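Local atomic coordinates of telomere length regulator taz1 (Schizosaccharomyces pombe, PDB entry 4ZMI), a protein that binds double-stranded telomeric DNA, regulates telomere length, and is required for repression of genes next to telomeres and for normal meiosis or sporulation. Residues 137-141 / 224-228; 128-133 / 182-187; 58-62 / 104-108. All coordinates share one frame; numbering follows the deposited sequence.

Interaction 1: residues 137-141 / 224-228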
loop_
_atom_site.group_PDB
_atom_site.type_symbol
_atom_site.label_atom_id
_atom_site.label_comp_id
_atom_site.label_asym_id
_atom_site.label_seq_id
_atom_site.Cartn_x
_atom_site.Cartn_y
_atom_site.Cartn_z
ATOM N N PHE A 137 11.076 -7.066 8.900
ATOM C CA PHE A 137 9.793 -6.696 8.312
ATOM C C PHE A 137 10.065 -6.033 6.966
ATOM O O PHE A 137 9.210 -5.969 6.085
ATOM C CB PHE A 137 9.062 -5.746 9.260
ATOM C CG PHE A 137 8.065 -4.848 8.592
ATOM C CD1 PHE A 137 6.802 -5.316 8.263
ATOM C CD2 PHE A 137 8.380 -3.521 8.327
ATOM C CE1 PHE A 137 5.875 -4.485 7.665
ATOM C CE2 PHE A 137 7.460 -2.683 7.729
ATOM C CZ PHE A 137 6.203 -3.162 7.396
ATOM N N TYR A 138 11.289 -5.549 6.825
ATOM C CA TYR A 138 11.785 -5.062 5.561
ATOM C C TYR A 138 11.788 -6.180 4.530
ATOM O O TYR A 138 11.239 -6.037 3.433
ATOM C CB TYR A 138 13.202 -4.560 5.750
ATOM C CG TYR A 138 13.519 -3.425 4.843
ATOM C CD1 TYR A 138 13.076 -2.146 5.139
ATOM C CD2 TYR A 138 14.236 -3.626 3.676
ATOM C CE1 TYR A 138 13.352 -1.083 4.303
ATOM C CE2 TYR A 138 14.517 -2.573 2.829
ATOM C CZ TYR A 138 14.071 -1.299 3.149
ATOM O OH TYR A 138 14.347 -0.236 2.321
ATOM N N GLY A 139 12.430 -7.291 4.896
ATOM C CA GLY A 139 12.528 -8.459 4.042
ATOM C C GLY A 139 11.198 -8.855 3.434
ATOM O O GLY A 139 11.111 -9.053 2.228
ATOM N N ASP A 140 10.165 -8.953 4.270
ATOM C CA ASP A 140 8.793 -9.187 3.817
ATOM C C ASP A 140 8.307 -8.132 2.806
ATOM O O ASP A 140 7.544 -8.441 1.890
ATOM C CB ASP A 140 7.840 -9.223 5.024
ATOM C CG ASP A 140 8.164 -10.359 6.011
ATOM O OD1 ASP A 140 9.171 -11.085 5.803
ATOM O OD2 ASP A 140 7.421 -10.522 7.005
ATOM N N ALA A 141 8.729 -6.883 2.984
ATOM C CA ALA A 141 8.309 -5.824 2.073
ATOM C C ALA A 141 9.004 -5.971 0.719
ATOM O O ALA A 141 8.387 -5.775 -0.327
ATOM C CB ALA A 141 8.564 -4.454 2.680
ATOM N N PHE A 224 1.181 -9.033 5.797
ATOM C CA PHE A 224 2.094 -7.890 5.774
ATOM C C PHE A 224 1.481 -6.625 6.357
ATOM O O PHE A 224 2.143 -5.901 7.091
ATOM C CB PHE A 224 2.584 -7.609 4.357
ATOM C CG PHE A 224 3.417 -6.364 4.248
ATOM C CD1 PHE A 224 4.742 -6.375 4.625
ATOM C CD2 PHE A 224 2.877 -5.193 3.766
ATOM C CE1 PHE A 224 5.511 -5.242 4.517
ATOM C CE2 PHE A 224 3.641 -4.057 3.666
ATOM C CZ PHE A 224 4.958 -4.080 4.041
ATOM N N LEU A 225 0.220 -6.364 6.028
ATOM C CA LEU A 225 -0.486 -5.214 6.574
ATOM C C LEU A 225 -0.703 -5.380 8.076
ATOM O O LEU A 225 -0.949 -4.412 8.782
ATOM C CB LEU A 225 -1.843 -5.019 5.881
ATOM C CG LEU A 225 -1.913 -4.850 4.357
ATOM C CD1 LEU A 225 -3.337 -4.542 3.897
ATOM C CD2 LEU A 225 -0.963 -3.773 3.875
ATOM N N LEU A 226 -0.634 -6.615 8.560
ATOM C CA LEU A 226 -0.795 -6.875 9.985
ATOM C C LEU A 226 0.490 -6.603 10.759
ATOM O O LEU A 226 0.444 -5.955 11.801
ATOM C CB LEU A 226 -1.273 -8.304 10.235
ATOM C CG LEU A 226 -2.761 -8.584 10.024
ATOM C CD1 LEU A 226 -3.039 -10.075 10.092
ATOM C CD2 LEU A 226 -3.590 -7.847 11.047
ATOM N N GLU A 227 1.625 -7.096 10.257
ATOM C CA GLU A 227 2.935 -6.762 10.828
ATOM C C GLU A 227 3.110 -5.254 10.908
ATOM O O GLU A 227 3.517 -4.721 11.939
ATOM C CB GLU A 227 4.078 -7.287 9.962
ATOM C CG GLU A 227 4.026 -8.741 9.579
ATOM C CD GLU A 227 5.196 -9.118 8.695
ATOM O OE1 GLU A 227 6.320 -8.629 8.946
ATOM O OE2 GLU A 227 4.986 -9.888 7.738
ATOM N N PHE A 228 2.831 -4.582 9.791
ATOM C CA PHE A 228 2.899 -3.126 9.700
ATOM C C PHE A 228 2.078 -2.538 10.848
ATOM O O PHE A 228 2.534 -1.629 11.536
ATOM C CB PHE A 228 2.359 -2.674 8.330
ATOM C CG PHE A 228 2.833 -1.302 7.867
ATOM C CD1 PHE A 228 2.857 -0.998 6.511
ATOM C CD2 PHE A 228 3.222 -0.313 8.763
ATOM C CE1 PHE A 228 3.270 0.248 6.056
ATOM C CE2 PHE A 228 3.638 0.949 8.304
ATOM C CZ PHE A 228 3.654 1.221 6.957
#
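Phe137 reaches across to Phe224 and Phe228, and the three rings form an aromatic cluster that illustrates how one side chain can meet two neighbours in different ways. With Phe224 its plane is nearly parallel, 5° apart, but the rings are slid past each other and barely overlap; Phe137 CE1 lies 3.3 Å from Phe224 CE1. With Phe228 the pair is edge-to-face: Phe137 CZ sits over the ring, 3.9 Å from Phe228 CG. With CG anti to the backbone N (chi1 155°), the Phe137 ring is brought up against helix 214-229. A third neighbour, Glu227 OE1, lies in the ring plane at its edge, 3.4 Å from CD1 of Phe137. Ala141 CB fills in beside Phe224 CE1 at 3.6 Å. Replacing Phe137 by alanine removes the ring, which is likely to leave the Phe228 face without its edge partner and open a gap beside Phe224. Asp140 OD2 and Glu227 OE2 lie 2.6 Å apart, so one of the acids probably holds a proton; Glu227 OE2 is hydrogen-bonded to His223 ND1. The two helical segments run roughly antiparallel, axes 10.7 Å apart, and helix 118-130 lies against the cluster, with Ala127 touching Phe137 and Phe224, and Ile123 touching Phe228.

Interaction 2: residues 128-133 / 182-187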
loop_
_atom_site.group_PDB
_atom_site.type_symbol
_atom_site.label_atom_id
_atom_site.label_comp_id
_atom_site.label_asym_id
_atom_site.label_seq_id
_atom_site.Cartn_x
_atom_site.Cartn_y
_atom_site.Cartn_z
ATOM N N LEU A 128 9.188 0.538 2.808
ATOM C CA LEU A 128 10.597 0.473 2.447
ATOM C C LEU A 128 11.330 1.783 2.686
ATOM O O LEU A 128 12.534 1.789 2.943
ATOM C CB LEU A 128 10.760 0.054 0.988
ATOM C CG LEU A 128 10.424 -1.398 0.630
ATOM C CD1 LEU A 128 10.682 -1.643 -0.853
ATOM C CD2 LEU A 128 11.248 -2.367 1.475
ATOM N N LEU A 129 10.611 2.899 2.580
ATOM C CA LEU A 129 11.230 4.216 2.723
ATOM C C LEU A 129 11.324 4.592 4.189
ATOM O O LEU A 129 12.180 5.362 4.582
ATOM C CB LEU A 129 10.429 5.281 1.976
ATOM C CG LEU A 129 10.572 5.263 0.458
ATOM C CD1 LEU A 129 9.388 5.965 -0.179
ATOM C CD2 LEU A 129 11.854 5.929 0.045
ATOM N N SER A 130 10.428 4.035 4.990
ATOM C CA SER A 130 10.308 4.411 6.386
ATOM C C SER A 130 11.389 3.776 7.230
ATOM O O SER A 130 11.947 4.407 8.116
ATOM C CB SER A 130 8.966 3.947 6.916
ATOM O OG SER A 130 7.938 4.721 6.359
ATOM N N ALA A 131 11.664 2.507 6.970
ATOM C CA ALA A 131 12.550 1.759 7.840
ATOM C C ALA A 131 13.991 2.266 7.838
ATOM O O ALA A 131 14.694 2.184 6.833
ATOM C CB ALA A 131 12.512 0.287 7.490
ATOM N N ASP A 132 14.408 2.821 8.968
ATOM C CA ASP A 132 15.824 2.898 9.297
ATOM C C ASP A 132 16.032 1.798 10.314
ATOM O O ASP A 132 16.954 0.982 10.215
ATOM C CB ASP A 132 16.214 4.263 9.890
ATOM C CG ASP A 132 15.117 4.889 10.701
ATOM O OD1 ASP A 132 14.939 6.129 10.619
ATOM O OD2 ASP A 132 14.440 4.143 11.430
ATOM N N GLU A 133 15.105 1.783 11.268
ATOM C CA GLU A 133 15.080 0.862 12.393
ATOM C C GLU A 133 15.411 -0.579 11.989
ATOM O O GLU A 133 15.151 -1.002 10.857
ATOM C CB GLU A 133 13.709 0.951 13.101
ATOM C CG GLU A 133 13.394 2.323 13.761
ATOM C CD GLU A 133 12.075 2.975 13.288
ATOM O OE1 GLU A 133 11.654 2.732 12.138
ATOM O OE2 GLU A 133 11.463 3.743 14.068
ATOM N N VAL A 182 13.976 11.754 1.922
ATOM C CA VAL A 182 12.927 11.426 2.889
ATOM C C VAL A 182 13.033 10.038 3.512
ATOM O O VAL A 182 12.276 9.708 4.422
ATOM C CB VAL A 182 11.538 11.565 2.272
ATOM C CG1 VAL A 182 11.410 12.925 1.605
ATOM C CG2 VAL A 182 11.287 10.436 1.255
ATOM N N CYS A 183 13.972 9.226 3.044
ATOM C CA CYS A 183 14.012 7.827 3.464
ATOM C C CYS A 183 14.665 7.599 4.824
ATOM O O CYS A 183 15.319 8.479 5.356
ATOM C CB CYS A 183 14.749 6.999 2.415
ATOM S SG CYS A 183 16.455 7.513 2.167
ATOM N N GLY A 184 14.494 6.399 5.371
ATOM C CA GLY A 184 15.225 5.978 6.554
ATOM C C GLY A 184 16.601 5.431 6.200
ATOM O O GLY A 184 17.055 5.550 5.064
ATOM N N GLN A 185 17.261 4.818 7.171
ATOM C CA GLN A 185 18.621 4.329 6.988
ATOM C C GLN A 185 18.721 3.237 5.939
ATOM O O GLN A 185 19.639 3.239 5.122
ATOM C CB GLN A 185 19.209 3.815 8.307
ATOM C CG GLN A 185 20.678 3.399 8.212
ATOM C CD GLN A 185 21.174 2.676 9.455
ATOM O OE1 GLN A 185 20.516 2.683 10.499
ATOM N NE2 GLN A 185 22.340 2.041 9.345
ATOM N N VAL A 186 17.781 2.303 5.962
ATOM C CA VAL A 186 17.910 1.107 5.146
ATOM C C VAL A 186 17.951 1.436 3.661
ATOM O O VAL A 186 18.685 0.809 2.897
ATOM C CB VAL A 186 16.773 0.126 5.420
ATOM C CG1 VAL A 186 17.027 -1.172 4.679
ATOM C CG2 VAL A 186 16.655 -0.132 6.913
ATOM N N TRP A 187 17.165 2.430 3.260
ATOM C CA TRP A 187 17.031 2.770 1.853
ATOM C C TRP A 187 18.351 3.180 1.242
ATOM O O TRP A 187 18.731 2.687 0.184
ATOM C CB TRP A 187 16.028 3.891 1.677
ATOM C CG TRP A 187 15.745 4.244 0.245
ATOM C CD1 TRP A 187 16.408 5.159 -0.526
ATOM C CD2 TRP A 187 14.698 3.720 -0.570
ATOM N NE1 TRP A 187 15.839 5.230 -1.771
ATOM C CE2 TRP A 187 14.784 4.355 -1.824
ATOM C CE3 TRP A 187 13.704 2.763 -0.371
ATOM C CZ2 TRP A 187 13.924 4.058 -2.872
ATOM C CZ3 TRP A 187 12.837 2.476 -1.413
ATOM C CH2 TRP A 187 12.951 3.120 -2.645
HETATM O O HOH W 1 14.248 2.981 4.560
#
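Gly184 N donates a 2.7 Å hydrogen bond to Leu129 O, the shorter of two backbone bonds that join the end of helix 118-130 to the turn leading into helix 185-189. The donor sits nearly on the extension of the carbonyl bond, at a C=O...N angle of 163°. The other bond runs from Val186 N to Ala131 O over 3.2 Å and arrives in the carbonyl plane, on a lone pair. Both acceptors lie where the helix gives out: Ala131 is the first residue beyond it to leave helical geometry, so the turn takes up carbonyls at the helix terminus. A water adds to this polar layer, donating to Leu128 O at 2.6 Å and weakly accepting from Trp187 N.

At Gly184 there is no room for a side chain. A CB built on it would come only 2.7 Å from Ser130 O and equally near Asp132 N, so a side chain at this position would collide with the opposite main chain. Beside it, Asp132 CB packs against Gln185 CB.

The apolar part of the contact centres on Trp187. Leu129 CD2 stands almost directly over the centroid of its six-membered ring, a CH-pi contact of 3.6 Å, only 9° off the ring normal. Leu128 CB approaches the same indole in its plane, 4.0 Å from Trp187 CZ3, so face and edge are met by consecutive leucines.

Around this junction, Ile192, Cys193 and Leu196 of helix 192-203 pack on the tryptophan, while Tyr138 of helix 137-154 touches Val186 and Ala131. Leu129 and Ser130 rest on Ser79 of helix 78-83, which places the joint among helices 78-83, 137-154 and 192-203.

Interaction 3: residues 58-62 / 104-108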
loop_
_atom_site.group_PDB
_atom_site.type_symbol
_atom_site.label_atom_id
_atom_site.label_comp_id
_atom_site.label_asym_id
_atom_site.label_seq_id
_atom_site.Cartn_x
_atom_site.Cartn_y
_atom_site.Cartn_z
ATOM N N LEU A 58 -17.811 -0.543 -0.310
ATOM C CA LEU A 58 -16.368 -0.480 -0.114
ATOM C C LEU A 58 -15.755 0.707 -0.864
ATOM O O LEU A 58 -15.023 1.500 -0.272
ATOM C CB LEU A 58 -15.694 -1.797 -0.521
ATOM C CG LEU A 58 -15.771 -2.950 0.486
ATOM C CD1 LEU A 58 -15.206 -4.222 -0.118
ATOM C CD2 LEU A 58 -15.033 -2.605 1.779
ATOM N N TYR A 59 -16.076 0.841 -2.150
ATOM C CA TYR A 59 -15.549 1.941 -2.955
ATOM C C TYR A 59 -16.085 3.317 -2.538
ATOM O O TYR A 59 -15.354 4.310 -2.636
ATOM C CB TYR A 59 -15.763 1.693 -4.456
ATOM C CG TYR A 59 -14.815 0.662 -5.054
ATOM C CD1 TYR A 59 -14.900 -0.680 -4.695
ATOM C CD2 TYR A 59 -13.837 1.027 -5.982
ATOM C CE1 TYR A 59 -14.038 -1.633 -5.235
ATOM C CE2 TYR A 59 -12.966 0.074 -6.529
ATOM C CZ TYR A 59 -13.077 -1.255 -6.146
ATOM O OH TYR A 59 -12.234 -2.220 -6.670
ATOM N N GLU A 60 -17.334 3.393 -2.066
ATOM C CA GLU A 60 -17.867 4.689 -1.624
ATOM C C GLU A 60 -17.159 5.183 -0.362
ATOM O O GLU A 60 -16.826 6.365 -0.254
ATOM C CB GLU A 60 -19.396 4.676 -1.425
ATOM C CG GLU A 60 -19.865 4.021 -0.128
ATOM C CD GLU A 60 -21.329 4.250 0.160
ATOM O OE1 GLU A 60 -21.773 5.409 0.030
ATOM O OE2 GLU A 60 -22.029 3.277 0.519
ATOM N N PHE A 61 -16.916 4.286 0.588
ATOM C CA PHE A 61 -16.193 4.676 1.784
ATOM C C PHE A 61 -14.773 5.135 1.432
ATOM O O PHE A 61 -14.284 6.128 1.976
ATOM C CB PHE A 61 -16.149 3.525 2.771
ATOM C CG PHE A 61 -15.376 3.830 4.018
ATOM C CD1 PHE A 61 -15.900 4.672 4.979
ATOM C CD2 PHE A 61 -14.136 3.260 4.238
ATOM C CE1 PHE A 61 -15.195 4.947 6.132
ATOM C CE2 PHE A 61 -13.426 3.529 5.391
ATOM C CZ PHE A 61 -13.955 4.372 6.337
ATOM N N ASN A 62 -14.126 4.422 0.509
ATOM C CA ASN A 62 -12.782 4.779 0.067
ATOM C C ASN A 62 -12.763 6.084 -0.684
ATOM O O ASN A 62 -11.824 6.851 -0.576
ATOM C CB ASN A 62 -12.201 3.680 -0.820
ATOM C CG ASN A 62 -10.888 4.067 -1.445
ATOM O OD1 ASN A 62 -10.839 4.457 -2.609
ATOM N ND2 ASN A 62 -9.808 3.941 -0.684
ATOM N N PHE A 104 -7.134 -0.766 5.402
ATOM C CA PHE A 104 -8.318 -0.755 4.553
ATOM C C PHE A 104 -7.962 -0.413 3.119
ATOM O O PHE A 104 -8.423 -1.068 2.193
ATOM C CB PHE A 104 -9.380 0.224 5.065
ATOM C CG PHE A 104 -10.513 0.432 4.100
ATOM C CD1 PHE A 104 -11.548 -0.480 4.026
ATOM C CD2 PHE A 104 -10.520 1.510 3.241
ATOM C CE1 PHE A 104 -12.580 -0.304 3.132
ATOM C CE2 PHE A 104 -11.542 1.683 2.339
ATOM C CZ PHE A 104 -12.575 0.785 2.288
ATOM N N THR A 105 -7.142 0.620 2.939
ATOM C CA THR A 105 -6.794 1.053 1.594
ATOM C C THR A 105 -5.952 -0.015 0.897
ATOM O O THR A 105 -6.054 -0.197 -0.310
ATOM C CB THR A 105 -6.106 2.429 1.581
ATOM O OG1 THR A 105 -4.909 2.391 2.368
ATOM C CG2 THR A 105 -7.050 3.478 2.158
ATOM N N GLY A 106 -5.134 -0.728 1.664
ATOM C CA GLY A 106 -4.415 -1.872 1.134
ATOM C C GLY A 106 -5.331 -3.024 0.713
ATOM O O GLY A 106 -5.293 -3.436 -0.445
ATOM N N LEU A 107 -6.159 -3.512 1.646
ATOM C CA LEU A 107 -7.028 -4.688 1.447
ATOM C C LEU A 107 -7.912 -4.593 0.209
ATOM O O LEU A 107 -7.956 -5.515 -0.582
ATOM C CB LEU A 107 -7.948 -4.869 2.646
ATOM C CG LEU A 107 -7.984 -6.107 3.538
ATOM C CD1 LEU A 107 -9.392 -6.197 4.174
ATOM C CD2 LEU A 107 -7.607 -7.385 2.814
ATOM N N ILE A 108 -8.622 -3.483 0.044
ATOM C CA ILE A 108 -9.568 -3.350 -1.069
ATOM C C ILE A 108 -8.872 -3.201 -2.416
ATOM O O ILE A 108 -9.513 -3.321 -3.465
ATOM C CB ILE A 108 -10.513 -2.131 -0.907
ATOM C CG1 ILE A 108 -9.762 -0.813 -1.085
ATOM C CG2 ILE A 108 -11.214 -2.137 0.435
ATOM C CD1 ILE A 108 -10.658 0.386 -0.976
#
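Phe104 inserts its ring against Leu58, Phe61 and Asn62 in a helix-helix contact of the all-helical domain of Taz1, which belongs to the telomere repeat binding factor family. The arrangement is a worked example of an aromatic side chain filling the space between two helices, here 52-68 and 95-107, without a hydrogen bond passing between the two segments.

From CB, which points toward helix 52-68, the side chain extends with CG anti to the backbone N (chi1 170°), carrying the ring straight across the interface. Along one rim, CE1 meets the methyl CD2 of Leu58 at 3.6 Å. On the other rim, CE2 lies 3.8 Å from Asn62 CB, which approaches close to the ring plane; CD2 and CE2 also lie under the edge of Phe61, which stands over one face. The tip, CZ, has two neighbours: Phe61 CD2 lies 3.5 Å from it, and the carbonyl oxygen Leu58 O is placed in the ring plane at its edge.

The Phe61 ring is turned almost perpendicular to Phe104, 84° between planes, and presents its edge to that face, a T-shaped pair with centroids 5.1 Å apart. Ile108, one turn further along, covers the opposite face through CG2, so Phe104 is held between an aromatic edge and a methyl group. Beyond the ring, Phe61 packs on Ile18, Met21 and Lys25 of helix 5-35, which brings a third helix to this contact. Thr105 CG2 lies 4.0 Å from Asn62 ND2, while the hydroxyl Thr105 OG1 is hydrogen-bonded to Gln102 O and to Thr75 OG1.

Isoleucine completes the interface from its other branch: Ile108 CD1 reaches the amide-bearing side chain of Asn62 and lies 3.6 Å from Asn62 CB.

Followed from the N terminus, the chain first closes interaction 3, where helix 95-107 returns to helix 52-68 across 41 intervening residues, 28 of them helical. The other two contacts open later, and neither encloses the other. Segment 128-133 opens interaction 2, 137-141 opens interaction 1, 182-187 closes interaction 2 and 224-228 closes interaction 1, so these two cross. They also touch, chiefly through Tyr138, whose OH probably hydrogen-bonds Leu128 O. Interactions 1 and 3 meet where Leu225 packs on Gly106 and Leu107, whereas interactions 2 and 3 lie on opposite sides of the chain's centre. Helix 214-229, the last of the chain, thus contacts both helix 137-154 and helix 95-107.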